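Local coordinates for protein histidine utilization repressor (Pseudomonas syringae pv. tomato, PDB 2PKH) that probably represses the histidine utilization (hut) genes by binding the hutP region in the absence of inducer, its C-terminal UTRA domain being the part present, at residues H91-I96 with L115-R120; C11-L16 with S40-F45; R36-L41 with V58-A63. All blocks are in the same frame, centred on the assembly; numbering follows the deposited sequence.

Contact 1: H91-I96 with L115-R120; sequences HVVEAI and LLIRRR
Glu94 and Arg118 meet in a salt bridge, Arg118 NH2 to Glu94 OE1 at 2.7 Å, with carboxylate and guanidinium planes 25° apart. The nitrogen comes to the syn side of OE1, somewhat out of the carboxylate plane. Arg118 is bent at chi3 (-79°), which turns its guanidinium back across the neighbouring strand. A water links the same groups: it accepts from Arg118 NE at 2.8 Å and donates both to Glu94 OE1 and to Val92 O. OE1 therefore takes two donors, and Val92 O serves both the water and Arg118 N. The backbone N and O of Val92, Arg118, Glu94 and Leu116 are paired across the strands, the straightest bond being Leu116 N to Glu94 O (2.8 Å, 171° at the hydrogen). Leu116 O also receives a CA-H...O contact from Val93 CA at 3.3 Å. Beside the ion pair, Ile96 CD1 packs on Leu116 CD2 (4.0 Å); on the other face Val93 CG1 touches Leu115 CD1 at 3.6 Å. Strand 126-136 flanks 115-120, while His91, Val92 and Val93 pair with a strand of the second subunit. This is regular antiparallel pairing in the UTRA-domain sheet, which here continues into the neighbouring subunit.

Contact 2: C11-L16 with S40-F45; sequences CKVMVL and SLIVHF
Leu41 O takes two backbone donors across the strands, Met14 N at 2.8 Å and Val15 N at 3.2 Å. The first arrives nearly along the C=O axis and the second on a lone pair. Both residues thus face Leu41, a classic beta bulge that shifts the register by one. Leu41 N bonds to Val15 O, and Lys12 and Val43 exchange the remaining two backbone bonds. Among the apolar contacts, Cys11 CB presses on Ile42 CG2 at 3.4 Å, tighter than usual van der Waals contact, while Val13 lies side by side with Ile42. On the opposite face Val15 CB meets Leu41 CB at 3.7 Å. Met14 (selenomethionine), with CG anti to its carbonyl carbon (chi1 -47°), sets CG against Leu41 CD2 (3.9 Å) and Val43 CG2; the bends beyond CG lead its end away. Aromatic contacts gather at the far end: Cys11 SG lies obliquely 5.3 Å from the centroid of the His44 ring, and Lys12 CB approaches the edge of Phe45. Strand 9-20 is outermost in the chain's sheet, with 36-46 between it and 49-59; Leu105 of helix 100-106 touches Met14 and Val43, whereas Phe71 and Tyr66 from loops pack against Leu16.

Contact 3: R36-L41 with V58-A63; sequences RVFHSL and VNAQVA
The open end of the beta hairpin formed by strands 36-46 and 49-59 is where Phe38 meets Val58, Ala60 and Ala63. Phe38 and Val58 are an antiparallel hydrogen-bonded pair: Phe38 N gives a nearly straight bond to Val58 O (2.8 Å, 168° at the hydrogen), and Val58 N returns a more bent one to Phe38 O (2.9 Å). Val58 O is also brushed by Val37, whose CB lies 3.6 Å from that oxygen.

Residues 60-62 have helical backbone angles without the regular bonds of a helix. Val62 N bonds to Asn59 O, with a weak further bond to Asn59 OD1; the chain here runs beside the Phe38 ring. The hairpin supplies the second and third strands of the antiparallel sheet of the UTRA domain, where it lies between strand 9-20, which pairs with 36-46, and strand 126-136, which pairs with 49-59. Phe38 has CG anti to its own carbonyl carbon (chi1 -58°), and this torsion places the ring against Ala60 and Ala63. Ala60 CB sits over one face, 3.8 Å from the centroid of the Phe38 ring and 16° off the normal, a CH-pi contact displaced toward the rim. The ring meets the backbone differently at its edge, where Ala63 O lies in the ring plane, 3.2 Å from Phe38 CE2. The methyl of Ala60 also touches the preceding part of the first strand, its CB standing 3.5 Å from Arg36 O. Tyr66 and Leu67 add further packing on Phe38, and Glu18 on strand 9-20 takes the guanidinium of Arg36 in a salt bridge. Thr129 of strand 126-136 touches the Val58 side chain.

Overall arrangement
All three contacts belong to the antiparallel sheet of the UTRA domain, whose strand order is 9-20, 36-46, 49-59, 126-136, 113-123, 88-97. Contact 2 joins the first two strands, contact 3 the second and third, and contact 1 the last two. Contacts 2 and 3 share Ser40 and Leu41 on strand 36-46; their centres are about 15 Å apart, and they touch through Val15 and His39. Contact 1 comes later in the chain, on the opposite side of the chain's centre from contacts 2 and 3, its centre about 18 Å and 20 Å from theirs. Pairing of 49-59 with 126-136 joins the two ends of the sheet, and the contact 1 end carries it into a second subunit.

Contact 1: H91-I96 with L115-R120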
loop_
_atom_site.group_PDB
_atom_site.type_symbol
_atom_site.label_atom_id
_atom_site.label_comp_id
_atom_site.label_asym_id
_atom_site.label_seq_id
_atom_site.Cartn_x
_atom_site.Cartn_y
_atom_site.Cartn_z
ATOM N N HIS B 91 3.008 6.949 -10.093
ATOM C CA HIS B 91 4.455 6.818 -9.803
ATOM C C HIS B 91 5.132 5.913 -10.810
ATOM O O HIS B 91 4.492 5.035 -11.419
ATOM C CB HIS B 91 4.680 6.354 -8.335
ATOM C CG HIS B 91 4.235 4.942 -8.074
ATOM N ND1 HIS B 91 2.948 4.619 -7.690
ATOM C CD2 HIS B 91 4.914 3.766 -8.136
ATOM C CE1 HIS B 91 2.850 3.308 -7.524
ATOM N NE2 HIS B 91 4.026 2.763 -7.799
ATOM N N VAL B 92 6.397 6.215 -11.108
ATOM C CA VAL B 92 7.174 5.414 -11.981
ATOM C C VAL B 92 8.510 5.350 -11.257
ATOM O O VAL B 92 9.070 6.412 -10.865
ATOM C CB VAL B 92 7.315 6.079 -13.367
ATOM C CG1 VAL B 92 8.199 5.317 -14.204
ATOM C CG2 VAL B 92 5.905 6.135 -14.106
ATOM N N VAL B 93 8.989 4.139 -11.009
ATOM C CA VAL B 93 10.214 3.984 -10.208
ATOM C C VAL B 93 11.218 3.194 -11.033
ATOM O O VAL B 93 10.857 2.120 -11.547
ATOM C CB VAL B 93 9.892 3.224 -8.942
ATOM C CG1 VAL B 93 11.163 3.067 -8.042
ATOM C CG2 VAL B 93 8.751 3.897 -8.200
ATOM N N GLU B 94 12.455 3.729 -11.095
ATOM C CA GLU B 94 13.544 3.281 -11.924
ATOM C C GLU B 94 14.837 3.357 -11.115
ATOM O O GLU B 94 14.949 4.153 -10.196
ATOM C CB GLU B 94 13.668 4.266 -13.115
ATOM C CG GLU B 94 12.735 3.916 -14.247
ATOM C CD GLU B 94 12.740 4.953 -15.361
ATOM O OE1 GLU B 94 12.250 6.066 -15.130
ATOM O OE2 GLU B 94 13.175 4.597 -16.480
ATOM N N ALA B 95 15.805 2.552 -11.504
ATOM C CA ALA B 95 17.169 2.683 -10.998
ATOM C C ALA B 95 18.017 3.263 -12.137
ATOM O O ALA B 95 18.094 2.741 -13.284
ATOM C CB ALA B 95 17.709 1.291 -10.528
ATOM N N ILE B 96 18.689 4.335 -11.801
ATOM C CA ILE B 96 19.523 5.029 -12.768
ATOM C C ILE B 96 20.817 5.498 -12.134
ATOM O O ILE B 96 20.972 5.491 -10.896
ATOM C CB ILE B 96 18.749 6.294 -13.299
ATOM C CG1 ILE B 96 18.620 7.318 -12.169
ATOM C CG2 ILE B 96 17.365 5.857 -14.024
ATOM C CD1 ILE B 96 18.309 8.777 -12.626
ATOM N N LEU B 115 17.703 5.888 -6.936
ATOM C CA LEU B 115 16.347 5.490 -7.092
ATOM C C LEU B 115 15.664 6.765 -7.682
ATOM O O LEU B 115 15.644 7.819 -7.021
ATOM C CB LEU B 115 15.746 5.178 -5.718
ATOM C CG LEU B 115 14.362 4.494 -5.705
ATOM C CD1 LEU B 115 14.426 3.137 -6.408
ATOM C CD2 LEU B 115 13.772 4.358 -4.274
ATOM N N LEU B 116 15.084 6.623 -8.854
ATOM C CA LEU B 116 14.380 7.692 -9.516
ATOM C C LEU B 116 12.898 7.432 -9.430
ATOM O O LEU B 116 12.416 6.351 -9.818
ATOM C CB LEU B 116 14.808 7.759 -10.990
ATOM C CG LEU B 116 14.037 8.838 -11.818
ATOM C CD1 LEU B 116 14.409 10.248 -11.334
ATOM C CD2 LEU B 116 14.404 8.692 -13.253
ATOM N N ILE B 117 12.170 8.406 -8.911
ATOM C CA ILE B 117 10.712 8.299 -8.803
ATOM C C ILE B 117 10.134 9.496 -9.527
ATOM O O ILE B 117 10.521 10.660 -9.228
ATOM C CB ILE B 117 10.323 8.316 -7.309
ATOM C CG1 ILE B 117 11.051 7.178 -6.552
ATOM C CG2 ILE B 117 8.788 8.170 -7.108
ATOM C CD1 ILE B 117 10.660 7.165 -5.138
ATOM N N ARG B 118 9.215 9.238 -10.450
ATOM C CA ARG B 118 8.558 10.295 -11.184
ATOM C C ARG B 118 7.124 10.165 -10.787
ATOM O O ARG B 118 6.529 9.098 -10.910
ATOM C CB ARG B 118 8.727 10.104 -12.699
ATOM C CG ARG B 118 10.088 10.558 -13.137
ATOM C CD ARG B 118 10.284 10.537 -14.607
ATOM N NE ARG B 118 10.547 9.194 -15.064
ATOM C CZ ARG B 118 10.420 8.817 -16.336
ATOM N NH1 ARG B 118 10.063 9.722 -17.263
ATOM N NH2 ARG B 118 10.689 7.560 -16.693
ATOM N N ARG B 119 6.558 11.266 -10.298
ATOM C CA ARG B 119 5.219 11.265 -9.727
ATOM C C ARG B 119 4.368 12.382 -10.362
ATOM O O ARG B 119 4.895 13.483 -10.651
ATOM C CB ARG B 119 5.366 11.621 -8.277
ATOM C CG ARG B 119 5.891 10.519 -7.411
ATOM C CD ARG B 119 5.359 10.830 -6.035
ATOM N NE ARG B 119 6.349 10.554 -5.027
ATOM C CZ ARG B 119 6.539 9.368 -4.440
ATOM N NH1 ARG B 119 7.482 9.260 -3.493
ATOM N NH2 ARG B 119 5.809 8.295 -4.790
ATOM N N ARG B 120 3.073 12.142 -10.470
ATOM C CA ARG B 120 2.079 13.187 -10.783
ATOM C C ARG B 120 0.994 13.065 -9.753
ATOM O O ARG B 120 0.684 11.940 -9.326
ATOM C CB ARG B 120 1.454 12.878 -12.133
ATOM C CG ARG B 120 1.949 13.717 -13.214
ATOM C CD ARG B 120 2.001 13.027 -14.609
ATOM N NE ARG B 120 1.160 11.842 -14.936
ATOM C CZ ARG B 120 0.164 11.854 -15.827
ATOM N NH1 ARG B 120 -0.196 12.991 -16.447
ATOM N NH2 ARG B 120 -0.502 10.739 -16.097
HETATM O O HOH W 1 11.063 7.297 -13.027
#

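Contact 2: C11-L16 with S40-F45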
loop_
_atom_site.group_PDB
_atom_site.type_symbol
_atom_site.label_atom_id
_atom_site.label_comp_id
_atom_site.label_asym_id
_atom_site.label_seq_id
_atom_site.Cartn_x
_atom_site.Cartn_y
_atom_site.Cartn_z
ATOM N N CYS B 11 16.618 21.656 4.141
ATOM C CA CYS B 11 16.588 21.666 2.684
ATOM C C CYS B 11 17.093 22.977 2.186
ATOM O O CYS B 11 17.176 23.938 2.949
ATOM C CB CYS B 11 15.236 21.400 2.080
ATOM S SG CYS B 11 14.098 22.726 2.400
ATOM N N LYS B 12 17.504 22.968 0.922
ATOM C CA LYS B 12 18.077 24.135 0.279
ATOM C C LYS B 12 17.272 24.258 -0.992
ATOM O O LYS B 12 17.205 23.318 -1.789
ATOM C CB LYS B 12 19.528 23.827 -0.060
ATOM C CG LYS B 12 20.463 25.039 -0.119
ATOM C CD LYS B 12 21.957 24.611 0.002
ATOM C CE LYS B 12 22.405 24.410 1.460
ATOM N NZ LYS B 12 22.208 25.655 2.288
ATOM N N VAL B 13 16.602 25.399 -1.143
ATOM C CA VAL B 13 15.880 25.735 -2.391
ATOM C C VAL B 13 16.932 26.235 -3.398
ATOM O O VAL B 13 17.664 27.213 -3.113
ATOM C CB VAL B 13 14.799 26.793 -2.050
ATOM C CG1 VAL B 13 13.932 27.153 -3.235
ATOM C CG2 VAL B 13 13.962 26.237 -0.913
HETATM N N MSE B 14 17.045 25.572 -4.536
HETATM C CA MSE B 14 17.977 25.999 -5.611
HETATM C C MSE B 14 17.213 26.795 -6.695
HETATM O O MSE B 14 17.782 27.674 -7.278
HETATM C CB MSE B 14 18.679 24.827 -6.332
HETATM C CG MSE B 14 19.319 23.679 -5.403
HETATM SE SE MSE B 14 20.638 24.559 -4.232
HETATM C CE MSE B 14 22.019 24.807 -5.566
ATOM N N VAL B 15 15.965 26.392 -6.990
ATOM C CA VAL B 15 15.119 26.975 -8.034
ATOM C C VAL B 15 13.730 27.233 -7.479
ATOM O O VAL B 15 13.132 26.427 -6.749
ATOM C CB VAL B 15 15.073 26.050 -9.302
ATOM C CG1 VAL B 15 14.157 26.579 -10.365
ATOM C CG2 VAL B 15 16.462 25.921 -9.850
ATOM N N LEU B 16 13.245 28.431 -7.707
ATOM C CA LEU B 16 11.820 28.776 -7.467
ATOM C C LEU B 16 11.406 29.903 -8.449
ATOM O O LEU B 16 11.673 31.075 -8.192
ATOM C CB LEU B 16 11.592 29.230 -6.012
ATOM C CG LEU B 16 10.106 29.421 -5.587
ATOM C CD1 LEU B 16 9.273 28.180 -5.573
ATOM C CD2 LEU B 16 10.101 30.054 -4.212
ATOM N N SER B 40 10.012 24.399 -8.743
ATOM C CA SER B 40 10.896 24.450 -7.664
ATOM C C SER B 40 11.910 23.268 -7.775
ATOM O O SER B 40 11.547 22.167 -8.179
ATOM C CB SER B 40 10.141 24.422 -6.282
ATOM O OG SER B 40 9.343 23.215 -6.120
ATOM N N LEU B 41 13.153 23.518 -7.400
ATOM C CA LEU B 41 14.156 22.421 -7.250
ATOM C C LEU B 41 14.756 22.599 -5.868
ATOM O O LEU B 41 15.356 23.646 -5.552
ATOM C CB LEU B 41 15.253 22.477 -8.352
ATOM C CG LEU B 41 16.023 21.123 -8.391
ATOM C CD1 LEU B 41 16.591 20.955 -9.835
ATOM C CD2 LEU B 41 17.018 21.173 -7.359
ATOM N N ILE B 42 14.553 21.585 -5.004
ATOM C CA ILE B 42 14.998 21.648 -3.625
ATOM C C ILE B 42 15.861 20.425 -3.297
ATOM O O ILE B 42 15.559 19.357 -3.784
ATOM C CB ILE B 42 13.794 21.624 -2.644
ATOM C CG1 ILE B 42 12.849 22.831 -2.939
ATOM C CG2 ILE B 42 14.314 21.718 -1.174
ATOM C CD1 ILE B 42 11.608 22.893 -1.998
ATOM N N VAL B 43 16.917 20.585 -2.507
ATOM C CA VAL B 43 17.725 19.409 -2.081
ATOM C C VAL B 43 17.341 19.253 -0.641
ATOM O O VAL B 43 17.441 20.195 0.158
ATOM C CB VAL B 43 19.210 19.631 -2.178
ATOM C CG1 VAL B 43 20.084 18.371 -1.738
ATOM C CG2 VAL B 43 19.613 20.013 -3.686
ATOM N N HIS B 44 16.915 18.050 -0.327
ATOM C CA HIS B 44 16.498 17.671 1.024
ATOM C C HIS B 44 17.646 16.902 1.681
ATOM O O HIS B 44 18.231 16.002 1.055
ATOM C CB HIS B 44 15.262 16.764 0.923
ATOM C CG HIS B 44 14.007 17.492 0.513
ATOM N ND1 HIS B 44 13.591 17.561 -0.799
ATOM C CD2 HIS B 44 13.098 18.191 1.225
ATOM C CE1 HIS B 44 12.462 18.240 -0.875
ATOM N NE2 HIS B 44 12.159 18.657 0.335
ATOM N N PHE B 45 17.887 17.217 2.944
ATOM C CA PHE B 45 19.000 16.630 3.752
ATOM C C PHE B 45 18.383 15.872 4.930
ATOM O O PHE B 45 17.371 16.326 5.478
ATOM C CB PHE B 45 19.901 17.728 4.341
ATOM C CG PHE B 45 20.668 18.520 3.302
ATOM C CD1 PHE B 45 21.985 18.286 3.105
ATOM C CD2 PHE B 45 20.030 19.442 2.515
ATOM C CE1 PHE B 45 22.727 19.053 2.093
ATOM C CE2 PHE B 45 20.722 20.159 1.506
ATOM C CZ PHE B 45 22.061 19.946 1.311
#

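Contact 3: R36-L41 with V58-A63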
loop_
_atom_site.group_PDB
_atom_site.type_symbol
_atom_site.label_atom_id
_atom_site.label_comp_id
_atom_site.label_asym_id
_atom_site.label_seq_id
_atom_site.Cartn_x
_atom_site.Cartn_y
_atom_site.Cartn_z
ATOM N N ARG B 36 2.190 28.973 -18.481
ATOM C CA ARG B 36 3.122 29.143 -17.380
ATOM C C ARG B 36 2.879 28.155 -16.241
ATOM O O ARG B 36 1.736 27.868 -15.876
ATOM C CB ARG B 36 3.144 30.547 -16.835
ATOM C CG ARG B 36 2.869 31.698 -17.854
ATOM C CD ARG B 36 3.626 31.599 -19.191
ATOM N NE ARG B 36 5.088 31.452 -19.184
ATOM C CZ ARG B 36 5.949 32.025 -18.341
ATOM N NH1 ARG B 36 7.254 31.839 -18.528
ATOM N NH2 ARG B 36 5.522 32.797 -17.346
ATOM N N VAL B 37 3.976 27.625 -15.729
ATOM C CA VAL B 37 3.944 26.660 -14.646
ATOM C C VAL B 37 4.916 27.204 -13.609
ATOM O O VAL B 37 5.789 28.031 -13.937
ATOM C CB VAL B 37 4.422 25.239 -15.057
ATOM C CG1 VAL B 37 3.466 24.595 -16.072
ATOM C CG2 VAL B 37 5.878 25.219 -15.507
ATOM N N PHE B 38 4.781 26.759 -12.373
ATOM C CA PHE B 38 5.802 27.095 -11.343
ATOM C C PHE B 38 6.721 25.932 -11.113
ATOM O O PHE B 38 6.294 24.790 -11.230
ATOM C CB PHE B 38 5.125 27.486 -10.023
ATOM C CG PHE B 38 4.187 28.640 -10.138
ATOM C CD1 PHE B 38 4.530 29.758 -10.909
ATOM C CD2 PHE B 38 3.016 28.663 -9.384
ATOM C CE1 PHE B 38 3.722 30.893 -10.939
ATOM C CE2 PHE B 38 2.197 29.789 -9.410
ATOM C CZ PHE B 38 2.538 30.911 -10.197
ATOM N N HIS B 39 7.986 26.216 -10.837
ATOM C CA HIS B 39 9.019 25.183 -10.858
ATOM C C HIS B 39 9.896 25.408 -9.604
ATOM O O HIS B 39 10.445 26.484 -9.436
ATOM C CB HIS B 39 9.882 25.357 -12.132
ATOM C CG HIS B 39 11.014 24.385 -12.225
ATOM N ND1 HIS B 39 12.098 24.566 -13.054
ATOM C CD2 HIS B 39 11.291 23.294 -11.485
ATOM C CE1 HIS B 39 12.970 23.604 -12.850
ATOM N NE2 HIS B 39 12.485 22.792 -11.935
ATOM N N SER B 40 10.012 24.399 -8.743
ATOM C CA SER B 40 10.896 24.450 -7.664
ATOM C C SER B 40 11.910 23.268 -7.775
ATOM O O SER B 40 11.547 22.167 -8.179
ATOM C CB SER B 40 10.141 24.422 -6.282
ATOM O OG SER B 40 9.343 23.215 -6.120
ATOM N N LEU B 41 13.153 23.518 -7.400
ATOM C CA LEU B 41 14.156 22.421 -7.250
ATOM C C LEU B 41 14.756 22.599 -5.868
ATOM O O LEU B 41 15.356 23.646 -5.552
ATOM C CB LEU B 41 15.253 22.477 -8.352
ATOM C CG LEU B 41 16.023 21.123 -8.391
ATOM C CD1 LEU B 41 16.591 20.955 -9.835
ATOM C CD2 LEU B 41 17.018 21.173 -7.359
ATOM N N VAL B 58 4.290 22.752 -11.073
ATOM C CA VAL B 58 2.999 23.043 -10.436
ATOM C C VAL B 58 2.200 23.927 -11.354
ATOM O O VAL B 58 2.688 24.902 -11.938
ATOM C CB VAL B 58 3.139 23.737 -9.022
ATOM C CG1 VAL B 58 1.788 24.031 -8.427
ATOM C CG2 VAL B 58 4.075 22.924 -8.029
ATOM N N ASN B 59 0.960 23.530 -11.511
ATOM C CA ASN B 59 0.049 24.251 -12.327
ATOM C C ASN B 59 -0.212 25.564 -11.612
ATOM O O ASN B 59 -0.744 25.573 -10.485
ATOM C CB ASN B 59 -1.283 23.501 -12.457
ATOM C CG ASN B 59 -2.350 24.411 -13.001
ATOM O OD1 ASN B 59 -3.230 24.809 -12.261
ATOM N ND2 ASN B 59 -2.180 24.880 -14.250
ATOM N N ALA B 60 0.258 26.621 -12.227
ATOM C CA ALA B 60 0.050 27.992 -11.736
ATOM C C ALA B 60 -1.423 28.367 -11.402
ATOM O O ALA B 60 -1.650 29.154 -10.493
ATOM C CB ALA B 60 0.662 28.941 -12.721
ATOM N N GLN B 61 -2.418 27.793 -12.103
ATOM C CA GLN B 61 -3.830 28.146 -11.835
ATOM C C GLN B 61 -4.336 27.562 -10.544
ATOM O O GLN B 61 -5.188 28.168 -9.941
ATOM C CB GLN B 61 -4.787 27.679 -12.941
ATOM C CG GLN B 61 -4.251 27.834 -14.346
ATOM C CD GLN B 61 -4.350 29.239 -14.869
ATOM O OE1 GLN B 61 -5.438 29.711 -15.261
ATOM N NE2 GLN B 61 -3.211 29.923 -14.925
ATOM N N VAL B 62 -3.791 26.397 -10.130
ATOM C CA VAL B 62 -4.262 25.668 -8.948
ATOM C C VAL B 62 -3.647 26.225 -7.688
ATOM O O VAL B 62 -4.303 26.296 -6.639
ATOM C CB VAL B 62 -3.915 24.128 -9.045
ATOM C CG1 VAL B 62 -4.190 23.385 -7.749
ATOM C CG2 VAL B 62 -4.701 23.473 -10.130
ATOM N N ALA B 63 -2.373 26.626 -7.775
ATOM C CA ALA B 63 -1.654 27.089 -6.604
ATOM C C ALA B 63 -1.009 28.452 -6.961
ATOM O O ALA B 63 0.238 28.563 -7.165
ATOM C CB ALA B 63 -0.608 26.057 -6.177
#